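Local coordinates for protein putative phosphatase (PDB 3SD7) that is a putative phosphatase of the haloacid dehalogenase-like hydrolase family, probably cleaving phosphate esters at a metal-dependent aspartate site, at residues K27-V32 and P225-E230; L130-K135 and N169-Y174. All blocks are in the same frame, centred on the assembly; numbering follows the deposited sequence.

How the interactions relate
From the N terminus the chain passes 27-32 and enters strand 31-34, the third strand across a parallel six-stranded sheet. Interaction 1 closes the long loop, joining the approach to this strand to strand 227-229 at the sheet's edge, almost the whole chain later. Interaction 2 closes a much shorter loop nested inside it: strand 128-133 runs out, helix 137-146 and strand 155-159 follow, and helix 168-179 comes back to lie against strand 128-133. The two meet in the sheet, where strands 31-34 and 128-133 are neighbours: Val32 O lies 2.9 Å from Leu130 N, a probable hydrogen bond, and Ile31 packs on Leu130.

Interaction 1 of 2, residues K27-V32 and P225-E230; sequences KNYEIV and PTYIVE
Tyr29 and Tyr227 reach toward each other from opposite directions and meet through their phenol oxygens, Tyr227 OH donating to Tyr29 OH at 2.8 Å. Each oxygen lies in the plane of the other ring at its edge, so the rings meet edge to edge through their hydroxyls, with planes close to perpendicular. Ring carbon Tyr227 CE2 lies 3.3 Å from Tyr29 OH, beside the bond, and makes a small apolar contact with Tyr29 CZ at 4.1 Å. Tyrosine suits both places: its length spans the distance between two chain segments that make no backbone contact here, and its hydroxyl gives the end a polar grip. In both residues CB points toward the other segment, and CG anti to the carbonyl carbon (chi1 -58° in Tyr29, -46° in Tyr227) continues the side chain that way.

Tyr29 OH also hydrogen-bonds to Asp206 OD2, whose salt bridge with the poorly ordered Lys27 side chain is less certain. A tyrosine pair ending on an acidic group may thus be polarised toward it. On the Tyr227 side, CG2 of the preceding Thr226 covers one ring face near its rim, while Thr226 OG1 bonds to Ser207 N. Both rings also rest on Ile188, and Leu239 and Ile238 of helix 235-239 touch Tyr29 and Tyr227 respectively. The pair bridges the N-terminal ends of strands 31-34 and 227-229 across two intervening strands of the Rossmann-like HAD core.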
ATOM      1  N   LYS A  27     -12.411 -22.132   1.041  1.00 67.34           N
ATOM      2  CA  LYS A  27     -11.759 -22.205  -0.265  1.00 64.21           C
ATOM      3  C   LYS A  27     -10.230 -22.246  -0.138  1.00 60.59           C
ATOM      4  O   LYS A  27      -9.665 -21.718   0.822  1.00 59.86           O
ATOM      5  CB  LYS A  27     -12.178 -21.018  -1.140  1.00 63.28           C
ATOM      6  CG  LYS A  27     -12.086 -21.326  -2.640  1.00 63.18           C
ATOM      7  CD  LYS A  27     -12.125 -20.080  -3.509  1.00 59.03           C
ATOM      8  CE  LYS A  27     -13.359 -19.217  -3.297  1.00 57.07           C
ATOM      9  NZ  LYS A  27     -13.310 -18.007  -4.183  1.00 47.66           N
ATOM     10  N   ASN A  28      -9.581 -22.870  -1.117  1.00 57.34           N
ATOM     11  CA  ASN A  28      -8.120 -22.976  -1.177  1.00 54.80           C
ATOM     12  C   ASN A  28      -7.554 -21.972  -2.192  1.00 49.48           C
ATOM     13  O   ASN A  28      -7.577 -22.217  -3.393  1.00 49.52           O
ATOM     14  CB  ASN A  28      -7.717 -24.405  -1.568  1.00 57.90           C
ATOM     15  CG  ASN A  28      -6.194 -24.582  -1.717  1.00 60.15           C
ATOM     16  OD1 ASN A  28      -5.400 -23.849  -1.124  1.00 62.61           O
ATOM     17  ND2 ASN A  28      -5.795 -25.577  -2.500  1.00 65.22           N
ATOM     18  N   TYR A  29      -7.013 -20.861  -1.713  1.00 43.28           N
ATOM     19  CA  TYR A  29      -6.465 -19.846  -2.609  1.00 39.51           C
ATOM     20  C   TYR A  29      -5.026 -20.161  -3.018  1.00 38.09           C
ATOM     21  O   TYR A  29      -4.176 -20.407  -2.175  1.00 41.62           O
ATOM     22  CB  TYR A  29      -6.520 -18.487  -1.952  1.00 35.96           C
ATOM     23  CG  TYR A  29      -7.910 -18.082  -1.554  1.00 35.39           C
ATOM     24  CD1 TYR A  29      -8.798 -17.581  -2.486  1.00 32.60           C
ATOM     25  CD2 TYR A  29      -8.337 -18.198  -0.238  1.00 35.40           C
ATOM     26  CE1 TYR A  29     -10.077 -17.207  -2.127  1.00 34.73           C
ATOM     27  CE2 TYR A  29      -9.620 -17.821   0.135  1.00 37.00           C
ATOM     28  CZ  TYR A  29     -10.482 -17.333  -0.810  1.00 31.47           C
ATOM     29  OH  TYR A  29     -11.748 -16.966  -0.459  1.00 36.06           O
ATOM     30  N   GLU A  30      -4.744 -20.088  -4.304  1.00 34.07           N
ATOM     31  CA  GLU A  30      -3.415 -20.416  -4.821  1.00 34.00           C
ATOM     32  C   GLU A  30      -2.579 -19.186  -5.206  1.00 30.99           C
ATOM     33  O   GLU A  30      -1.358 -19.279  -5.317  1.00 28.04           O
ATOM     34  CB  GLU A  30      -3.558 -21.328  -6.020  1.00 38.20           C
ATOM     35  CG  GLU A  30      -4.263 -22.623  -5.684  1.00 44.41           C
ATOM     36  CD  GLU A  30      -4.560 -23.483  -6.904  1.00 55.18           C
ATOM     37  OE1 GLU A  30      -4.024 -23.197  -8.003  1.00 57.85           O
ATOM     38  OE2 GLU A  30      -5.338 -24.452  -6.755  1.00 62.19           O
ATOM     39  N   ILE A  31      -3.259 -18.072  -5.469  1.00 27.27           N
ATOM     40  CA  ILE A  31      -2.623 -16.814  -5.853  1.00 25.94           C
ATOM     41  C   ILE A  31      -3.107 -15.753  -4.859  1.00 24.20           C
ATOM     42  O   ILE A  31      -4.318 -15.523  -4.744  1.00 23.98           O
ATOM     43  CB  ILE A  31      -2.975 -16.406  -7.332  1.00 28.53           C
ATOM     44  CG1 ILE A  31      -2.506 -17.498  -8.322  1.00 29.15           C
ATOM     45  CG2 ILE A  31      -2.401 -15.006  -7.654  1.00 26.94           C
ATOM     46  CD1 ILE A  31      -2.782 -17.173  -9.808  1.00 33.67           C
ATOM     47  N   VAL A  32      -2.185 -15.083  -4.164  1.00 22.14           N
ATOM     48  CA  VAL A  32      -2.541 -14.091  -3.153  1.00 19.74           C
ATOM     49  C   VAL A  32      -1.868 -12.782  -3.515  1.00 20.59           C
ATOM     50  O   VAL A  32      -0.634 -12.724  -3.674  1.00 21.33           O
ATOM     51  CB  VAL A  32      -2.082 -14.493  -1.763  1.00 21.18           C
ATOM     52  CG1 VAL A  32      -2.599 -13.495  -0.699  1.00 21.40           C
ATOM     53  CG2 VAL A  32      -2.527 -15.950  -1.427  1.00 22.41           C
ATOM     54  N   PRO A 225     -15.797  -6.807   2.111  1.00 28.91           N
ATOM     55  CA  PRO A 225     -14.841  -7.795   1.612  1.00 27.47           C
ATOM     56  C   PRO A 225     -15.285  -9.210   1.971  1.00 28.00           C
ATOM     57  O   PRO A 225     -16.228  -9.395   2.749  1.00 30.29           O
ATOM     58  CB  PRO A 225     -13.555  -7.467   2.371  1.00 26.05           C
ATOM     59  CG  PRO A 225     -14.017  -6.836   3.630  1.00 26.80           C
ATOM     60  CD  PRO A 225     -15.271  -6.077   3.279  1.00 27.37           C
ATOM     61  N   THR A 226     -14.597 -10.202   1.420  1.00 28.04           N
ATOM     62  CA  THR A 226     -14.938 -11.595   1.694  1.00 29.89           C
ATOM     63  C   THR A 226     -14.658 -11.887   3.154  1.00 29.86           C
ATOM     64  O   THR A 226     -15.434 -12.598   3.803  1.00 32.51           O
ATOM     65  CB  THR A 226     -14.167 -12.549   0.806  1.00 29.19           C
ATOM     66  OG1 THR A 226     -14.153 -12.038  -0.531  1.00 29.47           O
ATOM     67  CG2 THR A 226     -14.788 -13.964   0.840  1.00 32.82           C
ATOM     68  N   TYR A 227     -13.568 -11.326   3.668  1.00 29.11           N
ATOM     69  CA  TYR A 227     -13.150 -11.513   5.049  1.00 30.16           C
ATOM     70  C   TYR A 227     -12.572 -10.231   5.620  1.00 29.01           C
ATOM     71  O   TYR A 227     -12.021  -9.399   4.878  1.00 25.51           O
ATOM     72  CB  TYR A 227     -12.034 -12.566   5.123  1.00 30.59           C
ATOM     73  CG  TYR A 227     -12.280 -13.831   4.325  1.00 31.57           C
ATOM     74  CD1 TYR A 227     -12.989 -14.899   4.857  1.00 41.10           C
ATOM     75  CD2 TYR A 227     -11.773 -13.958   3.034  1.00 32.08           C
ATOM     76  CE1 TYR A 227     -13.194 -16.059   4.113  1.00 43.27           C
ATOM     77  CE2 TYR A 227     -11.973 -15.112   2.289  1.00 35.95           C
ATOM     78  CZ  TYR A 227     -12.681 -16.147   2.824  1.00 42.70           C
ATOM     79  OH  TYR A 227     -12.875 -17.290   2.053  1.00 46.19           O
ATOM     80  N   ILE A 228     -12.673 -10.092   6.942  1.00 29.42           N
ATOM     81  CA  ILE A 228     -12.063  -8.993   7.671  1.00 28.61           C
ATOM     82  C   ILE A 228     -11.112  -9.568   8.733  1.00 30.70           C
ATOM     83  O   ILE A 228     -11.502 -10.507   9.465  1.00 34.21           O
ATOM     84  CB  ILE A 228     -13.141  -8.120   8.331  1.00 29.84           C
ATOM     85  CG1 ILE A 228     -14.003  -7.456   7.243  1.00 30.81           C
ATOM     86  CG2 ILE A 228     -12.531  -7.041   9.232  1.00 30.48           C
ATOM     87  CD1 ILE A 228     -15.186  -6.679   7.787  1.00 34.00           C
ATOM     88  N   VAL A 229      -9.889  -9.032   8.828  1.00 29.04           N
ATOM     89  CA  VAL A 229      -8.941  -9.443   9.882  1.00 31.52           C
ATOM     90  C   VAL A 229      -8.397  -8.253  10.686  1.00 30.90           C
ATOM     91  O   VAL A 229      -8.172  -7.165  10.130  1.00 28.10           O
ATOM     92  CB  VAL A 229      -7.767 -10.286   9.325  1.00 32.01           C
ATOM     93  CG1 VAL A 229      -8.323 -11.503   8.629  1.00 35.20           C
ATOM     94  CG2 VAL A 229      -6.911  -9.457   8.383  1.00 29.71           C
ATOM     95  N   GLU A 230      -8.217  -8.450  11.996  0.60 31.37           N
ATOM     96  CA  GLU A 230      -7.681  -7.416  12.868  0.60 31.67           C
ATOM     97  C   GLU A 230      -6.162  -7.325  12.831  0.60 32.54           C
ATOM     98  O   GLU A 230      -5.604  -6.234  12.926  0.60 32.89           O
ATOM     99  CB  GLU A 230      -8.134  -7.628  14.335  0.60 35.00           C
ATOM    100  CG  GLU A 230      -9.481  -7.017  14.706  0.60 37.20           C
ATOM    101  CD  GLU A 230      -9.421  -5.503  14.970  0.60 39.81           C
ATOM    102  OE1 GLU A 230      -8.539  -4.804  14.410  0.60 39.04           O
ATOM    103  OE2 GLU A 230     -10.273  -5.004  15.744  0.60 38.41           O
TER

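Interaction 2 of 2, residues L130-K135 and N169-Y174; sequences LVATSK and NEVIQY
Strand 130-133 and helix 169-174 run nearly antiparallel, their axes approaching to 7.4 Å at 157°, and Ala132 and Ile172 are nearest in register with CA atoms 5.6 Å apart. So close an approach suits alanine: the methyl of Ala132 points toward the helix and touches two residues, Val171 CG1 at 4.0 Å and Ile172 CG1 at 4.1 Å. Val171 packs both methyls against the backbone of Thr133. Its CG2, anti to the backbone N, meets Thr133 O at 3.8 Å, and CG1 lies 3.9 Å from the same carbonyl oxygen, so both branches rest on the Thr133 backbone, and CG1 also meets the Ala132 methyl. No hydrogen bond crosses the contact; compact beta-branched side chains give the helix an apolar surface that fits closely against the strand. Ile172 CG1, anti to its carbonyl carbon (chi1 -68°), comes alongside Ala132, and the side chain also touches Leu33 of strand 31-34 and Ile203 of helix 194-203.

This is the helix-on-sheet layer of the alpha/beta HAD core, in which helix 168-179 covers part of one face of the parallel sheet; Val171 also packs on Ala157 of neighbouring strand 155-159.

The CB of Thr133 points away from the helix, and its OG1 lies near the probable active site at the strand's C-terminal end. There OG1 accepts from Lys135 N at 3.1 Å, with an N-H...O angle of 161°, making an ST turn, and it also hydrogen-bonds to Asp35, in what is probably the HAD-type DxDx(T/V) motif. The turn carries the chain round to Lys135, whose NZ forms a salt bridge with Asp37, a residue at the sodium ion site together with Asp192.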
ATOM      1  N   LEU A 130       1.834 -11.993  -4.990  1.00 19.26           N
ATOM      2  CA  LEU A 130       2.012 -10.844  -5.864  1.00 17.81           C
ATOM      3  C   LEU A 130       1.764  -9.559  -5.099  1.00 17.92           C
ATOM      4  O   LEU A 130       0.998  -9.540  -4.136  1.00 18.06           O
ATOM      5  CB  LEU A 130       0.991 -10.923  -6.997  1.00 18.76           C
ATOM      6  CG  LEU A 130       0.897 -12.212  -7.836  1.00 19.15           C
ATOM      7  CD1 LEU A 130      -0.316 -12.168  -8.810  1.00 22.93           C
ATOM      8  CD2 LEU A 130       2.193 -12.472  -8.570  1.00 18.85           C
ATOM      9  N   VAL A 131       2.365  -8.463  -5.554  1.00 17.67           N
ATOM     10  CA  VAL A 131       2.054  -7.139  -5.023  1.00 17.64           C
ATOM     11  C   VAL A 131       1.343  -6.342  -6.100  1.00 19.38           C
ATOM     12  O   VAL A 131       1.800  -6.322  -7.246  1.00 19.75           O
ATOM     13  CB  VAL A 131       3.304  -6.373  -4.532  1.00 18.84           C
ATOM     14  CG1 VAL A 131       2.979  -4.907  -4.199  1.00 20.44           C
ATOM     15  CG2 VAL A 131       3.899  -7.070  -3.304  1.00 19.54           C
ATOM     16  N   ALA A 132       0.199  -5.761  -5.738  1.00 18.41           N
ATOM     17  CA  ALA A 132      -0.568  -4.883  -6.611  1.00 20.77           C
ATOM     18  C   ALA A 132      -0.861  -3.634  -5.787  1.00 21.36           C
ATOM     19  O   ALA A 132      -1.634  -3.669  -4.836  1.00 20.88           O
ATOM     20  CB  ALA A 132      -1.872  -5.574  -7.097  1.00 22.40           C
ATOM     21  N   THR A 133      -0.231  -2.532  -6.162  1.00 21.56           N
ATOM     22  CA  THR A 133      -0.282  -1.305  -5.389  1.00 22.40           C
ATOM     23  C   THR A 133      -0.360  -0.070  -6.279  1.00 24.71           C
ATOM     24  O   THR A 133      -0.010  -0.124  -7.469  1.00 22.56           O
ATOM     25  CB  THR A 133       0.969  -1.232  -4.490  1.00 22.91           C
ATOM     26  OG1 THR A 133       0.942  -0.062  -3.662  1.00 25.45           O
ATOM     27  CG2 THR A 133       2.282  -1.241  -5.318  1.00 23.40           C
ATOM     28  N   SER A 134      -0.858   1.017  -5.690  1.00 25.08           N
ATOM     29  CA  SER A 134      -0.898   2.309  -6.347  1.00 28.29           C
ATOM     30  C   SER A 134       0.438   3.039  -6.127  1.00 27.35           C
ATOM     31  O   SER A 134       0.711   4.022  -6.810  1.00 30.55           O
ATOM     32  CB  SER A 134      -2.079   3.163  -5.830  1.00 30.17           C
ATOM     33  OG  SER A 134      -3.336   2.591  -6.173  1.00 30.78           O
ATOM     34  N   LYS A 135       1.246   2.567  -5.186  1.00 27.82           N
ATOM     35  CA  LYS A 135       2.564   3.155  -4.921  1.00 30.11           C
ATOM     36  C   LYS A 135       3.425   2.931  -6.159  1.00 30.06           C
ATOM     37  O   LYS A 135       3.224   1.928  -6.855  1.00 26.90           O
ATOM     38  CB  LYS A 135       3.206   2.472  -3.721  1.00 31.11           C
ATOM     39  CG  LYS A 135       4.320   3.316  -3.071  1.00 37.00           C
ATOM     40  CD  LYS A 135       4.810   2.682  -1.798  1.00 40.71           C
ATOM     41  CE  LYS A 135       5.665   3.618  -0.947  1.00 36.20           C
ATOM     42  NZ  LYS A 135       4.934   4.528  -0.003  1.00 33.57           N
ATOM     43  N   ASN A 169      -8.003  -1.802  -9.771  1.00 35.47           N
ATOM     44  CA  ASN A 169      -8.448  -2.867 -10.697  1.00 35.74           C
ATOM     45  C   ASN A 169      -7.434  -3.062 -11.839  1.00 33.45           C
ATOM     46  O   ASN A 169      -7.184  -4.183 -12.280  1.00 33.33           O
ATOM     47  CB  ASN A 169      -9.837  -2.597 -11.267  1.00 37.98           C
ATOM     48  CG  ASN A 169      -9.836  -1.494 -12.286  1.00 43.95           C
ATOM     49  OD1 ASN A 169      -9.815  -0.311 -11.951  1.00 49.21           O
ATOM     50  ND2 ASN A 169      -9.851  -1.878 -13.555  1.00 44.76           N
ATOM     51  N   GLU A 170      -6.812  -1.973 -12.273  1.00 34.13           N
ATOM     52  CA  GLU A 170      -5.861  -2.031 -13.382  1.00 35.51           C
ATOM     53  C   GLU A 170      -4.577  -2.747 -13.031  1.00 33.22           C
ATOM     54  O   GLU A 170      -4.057  -3.536 -13.818  1.00 30.74           O
ATOM     55  CB  GLU A 170      -5.545  -0.625 -13.874  1.00 37.93           C
ATOM     56  CG  GLU A 170      -6.759   0.107 -14.377  1.00 46.06           C
ATOM     57  CD  GLU A 170      -6.390   1.376 -15.109  1.00 55.91           C
ATOM     58  OE1 GLU A 170      -5.189   1.753 -15.088  1.00 62.23           O
ATOM     59  OE2 GLU A 170      -7.301   1.993 -15.699  1.00 64.30           O
ATOM     60  N   VAL A 171      -4.064  -2.477 -11.833  1.00 30.08           N
ATOM     61  CA  VAL A 171      -2.842  -3.113 -11.417  1.00 28.98           C
ATOM     62  C   VAL A 171      -3.099  -4.596 -11.035  1.00 26.42           C
ATOM     63  O   VAL A 171      -2.281  -5.456 -11.305  1.00 26.03           O
ATOM     64  CB  VAL A 171      -2.118  -2.253 -10.348  1.00 30.02           C
ATOM     65  CG1 VAL A 171      -2.879  -2.185  -9.035  1.00 29.50           C
ATOM     66  CG2 VAL A 171      -0.758  -2.744 -10.148  1.00 31.36           C
ATOM     67  N   ILE A 172      -4.267  -4.889 -10.454  1.00 26.30           N
ATOM     68  CA  ILE A 172      -4.665  -6.264 -10.145  1.00 24.94           C
ATOM     69  C   ILE A 172      -4.764  -7.073 -11.434  1.00 27.02           C
ATOM     70  O   ILE A 172      -4.200  -8.156 -11.547  1.00 25.95           O
ATOM     71  CB  ILE A 172      -6.027  -6.328  -9.392  1.00 26.23           C
ATOM     72  CG1 ILE A 172      -5.877  -5.729  -7.990  1.00 26.10           C
ATOM     73  CG2 ILE A 172      -6.501  -7.768  -9.283  1.00 27.14           C
ATOM     74  CD1 ILE A 172      -7.212  -5.558  -7.224  1.00 28.63           C
ATOM     75  N   GLN A 173      -5.464  -6.532 -12.424  1.00 27.14           N
ATOM     76  CA  GLN A 173      -5.590  -7.229 -13.690  1.00 29.34           C
ATOM     77  C   GLN A 173      -4.225  -7.449 -14.343  1.00 28.70           C
ATOM     78  O   GLN A 173      -3.957  -8.521 -14.879  1.00 29.47           O
ATOM     79  CB  GLN A 173      -6.477  -6.459 -14.654  1.00 31.79           C
ATOM     80  CG  GLN A 173      -6.755  -7.223 -15.939  1.00 35.28           C
ATOM     81  CD  GLN A 173      -7.572  -8.487 -15.696  1.00 37.68           C
ATOM     82  OE1 GLN A 173      -7.119  -9.602 -15.947  1.00 44.79           O
ATOM     83  NE2 GLN A 173      -8.750  -8.313 -15.153  1.00 36.95           N
ATOM     84  N   TYR A 174      -3.380  -6.425 -14.316  1.00 29.02           N
ATOM     85  CA  TYR A 174      -2.046  -6.524 -14.918  1.00 27.95           C
ATOM     86  C   TYR A 174      -1.250  -7.689 -14.332  1.00 27.38           C
ATOM     87  O   TYR A 174      -0.675  -8.484 -15.048  1.00 27.12           O
ATOM     88  CB  TYR A 174      -1.256  -5.195 -14.751  1.00 27.40           C
ATOM     89  CG  TYR A 174       0.197  -5.302 -15.202  1.00 29.20           C
ATOM     90  CD1 TYR A 174       0.534  -5.304 -16.553  1.00 38.75           C
ATOM     91  CD2 TYR A 174       1.217  -5.426 -14.284  1.00 28.72           C
ATOM     92  CE1 TYR A 174       1.870  -5.427 -16.958  1.00 38.77           C
ATOM     93  CE2 TYR A 174       2.543  -5.550 -14.685  1.00 28.98           C
ATOM     94  CZ  TYR A 174       2.860  -5.551 -15.996  1.00 33.90           C
ATOM     95  OH  TYR A 174       4.196  -5.670 -16.362  1.00 39.16           O
TER